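Local coordinates for protein colicin-B (Escherichia coli, PDB 1RH1) that kills Escherichia coli and close relatives by forming a channel in the cytoplasmic membrane, which depolarises it and dissipates the energy of the cell, at residues A[95-98]-A[99-102]; A[152-155]-A[156-159]; A[173-177]-A[178-182]; A[316-319]-A[320-324]; A[448-452]-A[453-457]. All coordinates share one frame; numbering follows the deposited sequence.

Interaction 1. Residues A[95-98]-A[99-102]; sequences GNEK and VSAA
Ala102 N donates to Lys98 O at 3.4 Å, a long and weak bond but a nearly straight one, with 167° at the hydrogen. It spans four residues and closes the first turn of the helix that starts at Val99. The second bond runs in the same sense, from a later N-H to an earlier acceptor, but ends on a side chain. Ser100 N donates to Glu97 OE1 at 3.5 Å, with an angle of 149°, and this bond is weak too. Glu97 precedes the turn into the helix, so its carboxylate caps one of the first backbone N-H groups. The side chain curls forward over the turn to do this. Its CG sits between the backbone N and the carbonyl carbon (chi1 42°), and the chain bends again at chi2. The bend brings both carboxylate oxygens beside Ser100. OE2 lies 3.4 Å from Ser100 CB, and OE1 also passes 4.1 Å from Val99 CB. A negative group at this end would be expected to suit the helix dipole. Lys98 CB points away from the helix start overall, and the residue takes part mainly through its carbonyl. Ala101 CB packs 3.7 Å from Lys98 O, and Ala102 CB lies 4.0 Å from the same oxygen. The contact forms the N-terminal end of helix 99-110, reached by a loop from strand 87-90. Val99 and Ala102 press on strand 121-128 at Phe125, and Ala102 also touches Val123. Lys98 and Ala101 rest on Thr251, and Asn96 bonds to Glu241 and Pro240 in another loop.

Interaction 2. Residues A[152-155]-A[156-159]; sequences DIPA and SQLP
Pro154 and Gln157 meet with their side chains crossing at a slant, the amide of Gln157 lying against the proline ring. NE2 of Gln157 is 3.4 Å from Pro154 CG. The oxygen end packs on the next ring atom, with Gln157 OE1 3.7 Å from Pro154 CD. The amide therefore spans the CG and CD part of the ring. The Gln157 chain reaches it with CG beside its own backbone N (chi1 -82°) and then runs on extended. Gln157 CB touches the ring too, 3.7 Å from Pro154 CD, and lies 3.5 Å from the carbonyl oxygen Pro154 O.

The backbone beneath is a short 3-10 turn. Gln157 N donates to Pro154 O at 2.7 Å, and Leu158 N donates to Ala155 O at 3.1 Å. Each bond spans three residues, as a 3-10 turn requires. In both, the donor stands well above the carbonyl plane, about 64° out of it at Pro154 O. This turn lies in the loop between helix 147-150 and strand 163-167.

Leu158 is the buried residue of the turn. Its CG lies 3.1 Å from Ala155 O, and its CD1 branch passes beside the Ala155 backbone, while CD2 faces Ile153. Ile153 comes just before Pro154. Its CG2 meets Leu158 CD2 at 4.2 Å, an apolar contact, and also lies near the Gln157 carbonyl. Ala155 and Leu158 both rest on Leu147 and on Pro280, while Leu158 and Pro159 touch Val165 on strand 163-167. Pro154, Ser156 and Gln157 lie on the solvent side of the turn.

Interaction 3. Residues A[173-177]-A[178-182]; sequences DLMQN and GTQYM
Strands 173-176 and 179-182 run antiparallel, their short axes 4.2 Å apart at an angle of 150°, and Asn177 and Gly178 turn the chain between them. Leu174 and Tyr181 form a hydrogen-bonded pair. Leu174 N donates to Tyr181 O at 2.9 Å, and Tyr181 N donates to Leu174 O at 2.7 Å. Gln176 N donates to Thr179 O nearer the turn. Both turn residues have positive phi, consistent with a type I' beta turn, common in two-residue hairpins.

One face carries Leu174, Gln176, Thr179 and Tyr181. The Tyr181 ring reaches diagonally across to Gln176, with CG beside its own backbone N (chi1 -75°). Its CD1 is 3.6 Å from Gln176 CB. Leu174 O lies in the plane of the ring at its edge, and Gln176 O also comes near that edge, 3.4 Å from Tyr181 CE1. Leu174 CB meets Tyr181 CB at 3.8 Å.

The other face carries Asp173, Met175, Gln180 and Met182. Met175 bends at chi2 and chi3 and lays its methyl on the partner backbone, CE 3.4 Å from Gln180 N, with Gln180 CB beside it. The Asp173 carboxylate lies at a slant across the Gln180 side chain. Met182 CE approaches Asp173 CB.

This hairpin joins strand 121-128 through Gln180 and Met182. Met175 packs on Leu294 and Arg297 of helix 291-340. Outside the hairpin, the Asp173 carboxylate forms a salt bridge with Arg297, and Gly178 N bonds to Gln298. A buried acid is thus matched by a base from the long helix, which would be expected to favour its ionised form.

Interaction 4. Residues A[316-319]-A[320-324]; sequences NDEK and TVLTK
Thr320 OG1 donates to Asp317 O at 3.2 Å, and Val321 N donates to the same oxygen at 3.2 Å. The two donors reach this carbonyl from one face of its plane. The hydroxyl gets there because it sits between the backbone N and the carbonyl carbon (chi1 84°). The same torsion sends Thr320 CG2 beside Asn316 O, at 3.3 Å. Thr323 repeats the pattern one turn later. Its OG1 donates to Thr320 O at 3.1 Å, where Lys324 N also donates.

Glu318 and Leu322 lie side by side and point the same way. Glu318 CG meets Leu322 CD1 at 4.1 Å. Leu322 N donates to Glu318 O, one of the regular bonds that hold this turn.

Other helices and loops pack against this part of the helix. Leu322 packs on Ala458 and Ser462 of helix 457-472 and on Ile355 of helix 342-357. Glu318 touches Ala458 and Gln359, and Val321 lies on Thr414. Bonds from residue i+4 back to i, with threonine hydroxyls returned to the preceding turn, are typical of an alpha helix. Here it is the long helix 291-340, which runs into the helical pore-forming domain.

Interaction 5. Residues A[448-452]-A[453-457]; sequences ESWVI and SGMAS
A Schellman motif ends helix 441-452, with Gly454 as its C-prime residue. Met455 N donates to Trp450 O at 2.9 Å, and Gly454 N donates to Val451 O at 2.7 Å. The first bond spans five residues and the second spans three. Gly454 has a positive phi (116°), at which a side chain would be jammed against the carbonyl O of Ser453. Just before these, Ser453 N donates to Ser449 O at 2.8 Å, the last regular i+4 bond. It is almost straight, with 177° at the hydrogen, and lies nearly along the C=O axis. Carbonyls at the end of the helix thus keep backbone donors as the chain turns off.

Trp450 and Met455 lie side by side and point the same way. Met455 is extended through chi1 (-176°) and chi2, which carries the sulfur out beside Trp450; the bend at chi3 turns only CE. SD is 3.7 Å from Trp450 CB. It stands obliquely to the indole, 4.9 Å from the centroid of the five-membered ring, a Met-aromatic contact. The backbones also touch: Val451 CA approaches Met455 O at 3.4 Å in a CA-H...O contact. Val451 CG1 reaches Ser457 OG at 4.1 Å.

Ala456 takes the N-cap position of the next helix, 457-472, whose start falls in a predicted transmembrane segment. Trp450, Val451 and Met455 all pack on Ala460 of that helix. Trp450 also meets Lys423 and Ile427 of helix 420-435, and Met455 touches Tyr420 there. Ile452 lies on Tyr366 of helix 366-376.

How the interactions relate
All five contacts are local and follow one another along the chain, so none nests in or crosses another. Interaction 1 starts helix 99-110, interaction 2 turns the loop before strand 163-167, and interaction 3 closes the hairpin of strands 169-176 and 179-186. These three lie in the N-terminal part. Interactions 1 and 3 have centres 18 Å apart and both lean on strand 121-128. Interaction 3 also meets helix 291-340, which carries interaction 4 in the pore-forming domain; the centres of interactions 3 and 4 are 36 Å apart. Interaction 5 joins helices 441-452 and 457-472. It touches interaction 4, where Glu318 OE2 packs 3.9 Å from Ala456 CB.

Interaction 1. Residues A[95-98]-A[99-102]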
loop_
_atom_site.group_PDB
_atom_site.type_symbol
_atom_site.label_atom_id
_atom_site.label_comp_id
_atom_site.label_asym_id
_atom_site.label_seq_id
_atom_site.Cartn_x
_atom_site.Cartn_y
_atom_site.Cartn_z
ATOM N N GLY A 95 -11.234 26.558 -24.087
ATOM C CA GLY A 95 -11.226 27.280 -22.825
ATOM C C GLY A 95 -10.096 27.008 -21.853
ATOM O O GLY A 95 -9.237 26.141 -22.033
ATOM N N ASN A 96 -10.154 27.799 -20.778
ATOM C CA ASN A 96 -9.126 27.786 -19.742
ATOM C C ASN A 96 -9.335 26.667 -18.733
ATOM O O ASN A 96 -10.300 26.651 -17.959
ATOM C CB ASN A 96 -9.111 29.125 -19.003
ATOM C CG ASN A 96 -9.272 30.362 -19.889
ATOM O OD1 ASN A 96 -8.841 30.436 -21.045
ATOM N ND2 ASN A 96 -9.937 31.375 -19.339
ATOM N N GLU A 97 -8.444 25.685 -18.783
ATOM C CA GLU A 97 -8.511 24.592 -17.840
ATOM C C GLU A 97 -7.335 24.596 -16.886
ATOM O O GLU A 97 -6.281 25.130 -17.256
ATOM C CB GLU A 97 -8.584 23.293 -18.620
ATOM C CG GLU A 97 -7.692 23.124 -19.842
ATOM C CD GLU A 97 -6.264 22.719 -19.532
ATOM O OE1 GLU A 97 -6.038 21.562 -19.170
ATOM O OE2 GLU A 97 -5.389 23.572 -19.672
ATOM N N LYS A 98 -7.468 24.040 -15.666
ATOM C CA LYS A 98 -6.374 24.109 -14.699
ATOM C C LYS A 98 -5.537 22.840 -14.495
ATOM O O LYS A 98 -4.542 22.862 -13.750
ATOM C CB LYS A 98 -6.988 24.602 -13.375
ATOM C CG LYS A 98 -6.025 25.176 -12.305
ATOM C CD LYS A 98 -5.142 26.346 -12.776
ATOM C CE LYS A 98 -5.850 27.642 -13.218
ATOM N NZ LYS A 98 -4.922 28.577 -13.847
ATOM N N VAL A 99 -5.872 21.745 -15.210
ATOM C CA VAL A 99 -5.169 20.475 -15.038
ATOM C C VAL A 99 -3.774 20.508 -15.594
ATOM O O VAL A 99 -2.856 20.014 -14.968
ATOM C CB VAL A 99 -5.888 19.323 -15.704
ATOM C CG1 VAL A 99 -5.267 18.031 -15.216
ATOM C CG2 VAL A 99 -7.356 19.334 -15.345
ATOM N N SER A 100 -3.585 21.120 -16.749
ATOM C CA SER A 100 -2.297 21.211 -17.391
ATOM C C SER A 100 -1.241 21.882 -16.520
ATOM O O SER A 100 -0.075 21.502 -16.585
ATOM C CB SER A 100 -2.533 21.946 -18.686
ATOM O OG SER A 100 -1.368 22.137 -19.473
ATOM N N ALA A 101 -1.642 22.836 -15.671
ATOM C CA ALA A 101 -0.724 23.481 -14.736
ATOM C C ALA A 101 -0.385 22.556 -13.575
ATOM O O ALA A 101 0.785 22.451 -13.209
ATOM C CB ALA A 101 -1.332 24.733 -14.155
ATOM N N ALA A 102 -1.370 21.865 -12.978
ATOM C CA ALA A 102 -1.133 20.901 -11.918
ATOM C C ALA A 102 -0.300 19.726 -12.409
ATOM O O ALA A 102 0.440 19.116 -11.644
ATOM C CB ALA A 102 -2.440 20.345 -11.416
#

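Interaction 2. Residues A[152-155]-A[156-159]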
loop_
_atom_site.group_PDB
_atom_site.type_symbol
_atom_site.label_atom_id
_atom_site.label_comp_id
_atom_site.label_asym_id
_atom_site.label_seq_id
_atom_site.Cartn_x
_atom_site.Cartn_y
_atom_site.Cartn_z
ATOM N N ASP A 152 -0.878 6.279 -22.364
ATOM C CA ASP A 152 -0.163 6.023 -23.638
ATOM C C ASP A 152 -0.554 4.826 -24.517
ATOM O O ASP A 152 0.045 4.591 -25.578
ATOM C CB ASP A 152 1.336 5.895 -23.394
ATOM C CG ASP A 152 2.033 7.231 -23.224
ATOM O OD1 ASP A 152 3.138 7.229 -22.676
ATOM O OD2 ASP A 152 1.486 8.264 -23.640
ATOM N N ILE A 153 -1.563 4.062 -24.044
ATOM C CA ILE A 153 -2.160 2.919 -24.720
ATOM C C ILE A 153 -3.071 3.492 -25.788
ATOM O O ILE A 153 -3.876 4.404 -25.550
ATOM C CB ILE A 153 -2.941 2.064 -23.678
ATOM C CG1 ILE A 153 -1.884 1.366 -22.821
ATOM C CG2 ILE A 153 -3.956 1.134 -24.336
ATOM C CD1 ILE A 153 -2.225 -0.027 -22.296
ATOM N N PRO A 154 -2.923 3.004 -27.021
ATOM C CA PRO A 154 -3.729 3.459 -28.143
ATOM C C PRO A 154 -5.178 3.074 -27.900
ATOM O O PRO A 154 -5.470 2.026 -27.308
ATOM C CB PRO A 154 -3.105 2.771 -29.340
ATOM C CG PRO A 154 -1.699 2.455 -28.897
ATOM C CD PRO A 154 -1.922 2.032 -27.456
ATOM N N ALA A 155 -6.074 3.957 -28.335
ATOM C CA ALA A 155 -7.500 3.712 -28.289
ATOM C C ALA A 155 -7.828 2.335 -28.835
ATOM O O ALA A 155 -8.498 1.515 -28.209
ATOM C CB ALA A 155 -8.186 4.759 -29.120
ATOM N N SER A 156 -7.164 2.099 -29.976
ATOM C CA SER A 156 -7.153 0.874 -30.776
ATOM C C SER A 156 -6.610 -0.338 -30.028
ATOM O O SER A 156 -6.818 -1.462 -30.484
ATOM C CB SER A 156 -6.301 1.083 -32.023
ATOM O OG SER A 156 -6.511 2.380 -32.592
ATOM N N GLN A 157 -5.905 -0.135 -28.902
ATOM C CA GLN A 157 -5.395 -1.200 -28.058
ATOM C C GLN A 157 -5.976 -1.260 -26.652
ATOM O O GLN A 157 -5.513 -2.035 -25.802
ATOM C CB GLN A 157 -3.921 -1.064 -27.972
ATOM C CG GLN A 157 -3.244 -1.670 -29.176
ATOM C CD GLN A 157 -1.784 -1.264 -29.223
ATOM O OE1 GLN A 157 -1.000 -1.471 -28.286
ATOM N NE2 GLN A 157 -1.433 -0.634 -30.346
ATOM N N LEU A 158 -7.008 -0.443 -26.388
ATOM C CA LEU A 158 -7.760 -0.507 -25.136
ATOM C C LEU A 158 -8.300 -1.903 -24.869
ATOM O O LEU A 158 -8.630 -2.605 -25.827
ATOM C CB LEU A 158 -8.951 0.411 -25.163
ATOM C CG LEU A 158 -8.675 1.871 -25.086
ATOM C CD1 LEU A 158 -9.988 2.585 -25.269
ATOM C CD2 LEU A 158 -7.983 2.207 -23.772
ATOM N N PRO A 159 -8.445 -2.382 -23.637
ATOM C CA PRO A 159 -9.109 -3.647 -23.355
ATOM C C PRO A 159 -10.608 -3.635 -23.707
ATOM O O PRO A 159 -11.221 -2.600 -23.980
ATOM C CB PRO A 159 -8.860 -3.858 -21.893
ATOM C CG PRO A 159 -7.905 -2.780 -21.449
ATOM C CD PRO A 159 -8.190 -1.653 -22.409
#

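Interaction 3. Residues A[173-177]-A[178-182]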
loop_
_atom_site.group_PDB
_atom_site.type_symbol
_atom_site.label_atom_id
_atom_site.label_comp_id
_atom_site.label_asym_id
_atom_site.label_seq_id
_atom_site.Cartn_x
_atom_site.Cartn_y
_atom_site.Cartn_z
ATOM N N ASP A 173 -9.889 13.044 -6.017
ATOM C CA ASP A 173 -9.867 14.129 -5.058
ATOM C C ASP A 173 -8.896 13.902 -3.923
ATOM O O ASP A 173 -8.383 12.805 -3.741
ATOM C CB ASP A 173 -11.313 14.389 -4.554
ATOM C CG ASP A 173 -11.974 13.506 -3.512
ATOM O OD1 ASP A 173 -11.741 12.302 -3.449
ATOM O OD2 ASP A 173 -12.767 14.047 -2.752
ATOM N N LEU A 174 -8.600 14.987 -3.209
ATOM C CA LEU A 174 -7.576 15.036 -2.183
ATOM C C LEU A 174 -8.102 15.670 -0.921
ATOM O O LEU A 174 -8.380 16.878 -0.855
ATOM C CB LEU A 174 -6.379 15.890 -2.605
ATOM C CG LEU A 174 -5.030 15.329 -2.783
ATOM C CD1 LEU A 174 -4.090 16.434 -2.473
ATOM C CD2 LEU A 174 -4.789 14.141 -1.904
ATOM N N MET A 175 -8.173 14.845 0.108
ATOM C CA MET A 175 -8.565 15.376 1.393
ATOM C C MET A 175 -7.344 16.039 2.012
ATOM O O MET A 175 -6.418 15.359 2.447
ATOM C CB MET A 175 -9.067 14.231 2.232
ATOM C CG MET A 175 -10.339 14.507 3.022
ATOM S SD MET A 175 -11.722 15.041 2.025
ATOM C CE MET A 175 -11.655 16.482 3.006
ATOM N N GLN A 176 -7.267 17.372 1.992
ATOM C CA GLN A 176 -6.130 18.058 2.581
ATOM C C GLN A 176 -6.500 19.074 3.638
ATOM O O GLN A 176 -6.837 20.222 3.347
ATOM C CB GLN A 176 -5.344 18.764 1.531
ATOM C CG GLN A 176 -4.626 17.768 0.688
ATOM C CD GLN A 176 -3.146 18.074 0.554
ATOM O OE1 GLN A 176 -2.303 17.260 0.947
ATOM N NE2 GLN A 176 -2.812 19.250 -0.006
ATOM N N ASN A 177 -6.361 18.604 4.889
ATOM C CA ASN A 177 -6.642 19.303 6.145
ATOM C C ASN A 177 -8.106 19.563 6.398
ATOM O O ASN A 177 -8.540 20.667 6.742
ATOM C CB ASN A 177 -5.889 20.653 6.236
ATOM C CG ASN A 177 -4.432 20.439 6.613
ATOM O OD1 ASN A 177 -4.122 19.831 7.641
ATOM N ND2 ASN A 177 -3.494 20.905 5.787
ATOM N N GLY A 178 -8.869 18.485 6.226
ATOM C CA GLY A 178 -10.289 18.537 6.453
ATOM C C GLY A 178 -11.026 19.252 5.341
ATOM O O GLY A 178 -12.247 19.159 5.341
ATOM N N THR A 179 -10.376 19.990 4.417
ATOM C CA THR A 179 -11.022 20.604 3.257
ATOM C C THR A 179 -10.731 19.746 2.015
ATOM O O THR A 179 -9.573 19.376 1.782
ATOM C CB THR A 179 -10.533 22.097 3.055
ATOM O OG1 THR A 179 -9.986 22.210 1.738
ATOM C CG2 THR A 179 -9.502 22.548 4.072
ATOM N N GLN A 180 -11.768 19.405 1.220
ATOM C CA GLN A 180 -11.617 18.541 0.051
ATOM C C GLN A 180 -11.153 19.291 -1.190
ATOM O O GLN A 180 -11.686 20.332 -1.569
ATOM C CB GLN A 180 -12.953 17.835 -0.231
ATOM C CG GLN A 180 -13.136 16.993 -1.490
ATOM C CD GLN A 180 -14.596 16.650 -1.719
ATOM O OE1 GLN A 180 -15.010 15.521 -1.558
ATOM N NE2 GLN A 180 -15.470 17.565 -2.075
ATOM N N TYR A 181 -10.115 18.725 -1.806
ATOM C CA TYR A 181 -9.504 19.229 -3.027
ATOM C C TYR A 181 -9.770 18.351 -4.245
ATOM O O TYR A 181 -10.202 17.217 -4.078
ATOM C CB TYR A 181 -8.027 19.314 -2.803
ATOM C CG TYR A 181 -7.694 20.485 -1.923
ATOM C CD1 TYR A 181 -7.761 20.392 -0.537
ATOM C CD2 TYR A 181 -7.316 21.676 -2.537
ATOM C CE1 TYR A 181 -7.449 21.501 0.239
ATOM C CE2 TYR A 181 -6.999 22.785 -1.759
ATOM C CZ TYR A 181 -7.072 22.681 -0.381
ATOM O OH TYR A 181 -6.768 23.788 0.372
ATOM N N MET A 182 -9.586 18.835 -5.476
ATOM C CA MET A 182 -9.583 17.951 -6.631
ATOM C C MET A 182 -8.192 18.032 -7.230
ATOM O O MET A 182 -7.692 19.127 -7.487
ATOM C CB MET A 182 -10.635 18.382 -7.628
ATOM C CG MET A 182 -12.006 18.039 -7.070
ATOM S SD MET A 182 -13.016 17.132 -8.244
ATOM C CE MET A 182 -11.950 15.744 -8.462
#

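Interaction 4. Residues A[316-319]-A[320-324]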
loop_
_atom_site.group_PDB
_atom_site.type_symbol
_atom_site.label_atom_id
_atom_site.label_comp_id
_atom_site.label_asym_id
_atom_site.label_seq_id
_atom_site.Cartn_x
_atom_site.Cartn_y
_atom_site.Cartn_z
ATOM N N ASN A 316 10.173 -2.791 7.659
ATOM C CA ASN A 316 11.468 -2.424 7.164
ATOM C C ASN A 316 12.433 -2.832 8.232
ATOM O O ASN A 316 13.223 -3.721 7.959
ATOM C CB ASN A 316 11.597 -0.938 6.935
ATOM C CG ASN A 316 12.930 -0.571 6.275
ATOM O OD1 ASN A 316 13.459 -1.266 5.394
ATOM N ND2 ASN A 316 13.486 0.564 6.706
ATOM N N ASP A 317 12.327 -2.288 9.448
ATOM C CA ASP A 317 13.208 -2.646 10.547
ATOM C C ASP A 317 13.296 -4.153 10.758
ATOM O O ASP A 317 14.377 -4.651 11.078
ATOM C CB ASP A 317 12.716 -1.952 11.817
ATOM C CG ASP A 317 12.865 -0.417 11.879
ATOM O OD1 ASP A 317 13.317 0.215 10.912
ATOM O OD2 ASP A 317 12.533 0.162 12.921
ATOM N N GLU A 318 12.219 -4.910 10.474
ATOM C CA GLU A 318 12.257 -6.365 10.594
ATOM C C GLU A 318 13.194 -6.928 9.532
ATOM O O GLU A 318 14.059 -7.745 9.843
ATOM C CB GLU A 318 10.831 -6.948 10.435
ATOM C CG GLU A 318 10.611 -8.421 10.831
ATOM C CD GLU A 318 9.172 -8.787 11.257
ATOM O OE1 GLU A 318 8.716 -9.908 10.992
ATOM O OE2 GLU A 318 8.496 -7.965 11.885
ATOM N N LYS A 319 13.065 -6.424 8.303
ATOM C CA LYS A 319 13.889 -6.820 7.172
ATOM C C LYS A 319 15.380 -6.548 7.377
ATOM O O LYS A 319 16.224 -7.350 6.964
ATOM C CB LYS A 319 13.390 -6.074 5.951
ATOM C CG LYS A 319 14.098 -6.274 4.619
ATOM C CD LYS A 319 13.731 -7.639 4.050
ATOM C CE LYS A 319 13.473 -7.524 2.534
ATOM N NZ LYS A 319 12.689 -8.652 2.033
ATOM N N THR A 320 15.722 -5.433 8.047
ATOM C CA THR A 320 17.120 -5.097 8.231
ATOM C C THR A 320 17.760 -5.946 9.313
ATOM O O THR A 320 18.941 -6.259 9.178
ATOM C CB THR A 320 17.337 -3.582 8.586
ATOM O OG1 THR A 320 17.154 -3.431 9.975
ATOM C CG2 THR A 320 16.383 -2.649 7.863
ATOM N N VAL A 321 17.055 -6.336 10.387
ATOM C CA VAL A 321 17.699 -7.161 11.414
ATOM C C VAL A 321 17.780 -8.601 10.944
ATOM O O VAL A 321 18.696 -9.333 11.302
ATOM C CB VAL A 321 16.951 -7.107 12.795
ATOM C CG1 VAL A 321 16.817 -5.641 13.103
ATOM C CG2 VAL A 321 15.564 -7.711 12.824
ATOM N N LEU A 322 16.845 -9.015 10.095
ATOM C CA LEU A 322 16.931 -10.348 9.554
ATOM C C LEU A 322 18.084 -10.394 8.549
ATOM O O LEU A 322 18.812 -11.392 8.584
ATOM C CB LEU A 322 15.585 -10.728 8.897
ATOM C CG LEU A 322 14.361 -11.029 9.777
ATOM C CD1 LEU A 322 13.130 -10.986 8.904
ATOM C CD2 LEU A 322 14.469 -12.385 10.449
ATOM N N THR A 323 18.338 -9.350 7.715
ATOM C CA THR A 323 19.458 -9.451 6.781
ATOM C C THR A 323 20.777 -9.370 7.510
ATOM O O THR A 323 21.651 -10.168 7.189
ATOM C CB THR A 323 19.504 -8.367 5.698
ATOM O OG1 THR A 323 19.752 -7.129 6.341
ATOM C CG2 THR A 323 18.234 -8.359 4.874
ATOM N N LYS A 324 20.961 -8.478 8.488
ATOM C CA LYS A 324 22.176 -8.512 9.274
ATOM C C LYS A 324 22.308 -9.861 9.996
ATOM O O LYS A 324 23.418 -10.392 10.014
ATOM C CB LYS A 324 22.180 -7.376 10.295
ATOM C CG LYS A 324 23.492 -7.143 11.064
ATOM C CD LYS A 324 24.623 -6.833 10.087
ATOM C CE LYS A 324 25.875 -6.197 10.694
ATOM N NZ LYS A 324 26.611 -7.073 11.583
#

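Interaction 5. Residues A[448-452]-A[453-457]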
loop_
_atom_site.group_PDB
_atom_site.type_symbol
_atom_site.label_atom_id
_atom_site.label_comp_id
_atom_site.label_asym_id
_atom_site.label_seq_id
_atom_site.Cartn_x
_atom_site.Cartn_y
_atom_site.Cartn_z
ATOM N N GLU A 448 11.581 -17.011 24.498
ATOM C CA GLU A 448 10.135 -17.121 24.428
ATOM C C GLU A 448 9.464 -15.957 25.145
ATOM O O GLU A 448 8.536 -15.368 24.586
ATOM C CB GLU A 448 9.697 -18.436 25.039
ATOM C CG GLU A 448 10.204 -19.616 24.183
ATOM C CD GLU A 448 9.533 -19.946 22.830
ATOM O OE1 GLU A 448 9.909 -20.965 22.252
ATOM O OE2 GLU A 448 8.639 -19.234 22.353
ATOM N N SER A 449 9.971 -15.557 26.321
ATOM C CA SER A 449 9.488 -14.393 27.049
ATOM C C SER A 449 9.368 -13.184 26.155
ATOM O O SER A 449 8.348 -12.504 26.205
ATOM C CB SER A 449 10.406 -13.949 28.141
ATOM O OG SER A 449 10.621 -14.977 29.081
ATOM N N TRP A 450 10.372 -12.952 25.296
ATOM C CA TRP A 450 10.380 -11.806 24.402
ATOM C C TRP A 450 9.224 -11.816 23.452
ATOM O O TRP A 450 8.640 -10.752 23.238
ATOM C CB TRP A 450 11.597 -11.738 23.524
ATOM C CG TRP A 450 12.906 -11.605 24.258
ATOM C CD1 TRP A 450 13.028 -11.102 25.524
ATOM C CD2 TRP A 450 14.095 -11.945 23.711
ATOM N NE1 TRP A 450 14.306 -11.112 25.789
ATOM C CE2 TRP A 450 14.977 -11.610 24.731
ATOM C CE3 TRP A 450 14.534 -12.477 22.509
ATOM C CZ2 TRP A 450 16.339 -11.810 24.551
ATOM C CZ3 TRP A 450 15.894 -12.671 22.340
ATOM C CH2 TRP A 450 16.788 -12.342 23.351
ATOM N N VAL A 451 8.914 -13.011 22.915
ATOM C CA VAL A 451 7.794 -13.150 22.000
ATOM C C VAL A 451 6.491 -12.929 22.775
ATOM O O VAL A 451 5.738 -12.001 22.452
ATOM C CB VAL A 451 7.785 -14.545 21.349
ATOM C CG1 VAL A 451 6.690 -14.563 20.329
ATOM C CG2 VAL A 451 9.056 -14.843 20.599
ATOM N N ILE A 452 6.251 -13.724 23.830
ATOM C CA ILE A 452 5.065 -13.613 24.676
ATOM C C ILE A 452 4.793 -12.187 25.134
ATOM O O ILE A 452 3.683 -11.707 24.901
ATOM C CB ILE A 452 5.244 -14.563 25.878
ATOM C CG1 ILE A 452 5.098 -15.966 25.341
ATOM C CG2 ILE A 452 4.237 -14.321 26.988
ATOM C CD1 ILE A 452 5.675 -17.073 26.245
ATOM N N SER A 453 5.754 -11.447 25.701
ATOM C CA SER A 453 5.457 -10.086 26.109
ATOM C C SER A 453 5.326 -9.126 24.930
ATOM O O SER A 453 5.297 -7.906 25.119
ATOM C CB SER A 453 6.526 -9.615 27.068
ATOM O OG SER A 453 6.421 -10.363 28.278
ATOM N N GLY A 454 5.251 -9.669 23.692
ATOM C CA GLY A 454 4.926 -8.854 22.525
ATOM C C GLY A 454 5.914 -8.644 21.377
ATOM O O GLY A 454 5.547 -7.841 20.504
ATOM N N MET A 455 7.117 -9.281 21.320
ATOM C CA MET A 455 8.104 -9.104 20.235
ATOM C C MET A 455 7.783 -10.030 19.086
ATOM O O MET A 455 7.402 -11.183 19.290
ATOM C CB MET A 455 9.539 -9.409 20.720
ATOM C CG MET A 455 10.755 -9.216 19.796
ATOM S SD MET A 455 12.321 -9.453 20.655
ATOM C CE MET A 455 12.439 -7.852 21.339
ATOM N N ALA A 456 7.906 -9.483 17.875
ATOM C CA ALA A 456 7.722 -10.245 16.645
ATOM C C ALA A 456 8.695 -11.428 16.595
ATOM O O ALA A 456 9.874 -11.179 16.821
ATOM C CB ALA A 456 7.986 -9.329 15.470
ATOM N N SER A 457 8.305 -12.691 16.350
ATOM C CA SER A 457 9.226 -13.827 16.336
ATOM C C SER A 457 10.494 -13.589 15.547
ATOM O O SER A 457 11.585 -13.879 16.033
ATOM C CB SER A 457 8.632 -15.083 15.728
ATOM O OG SER A 457 7.641 -15.731 16.498
#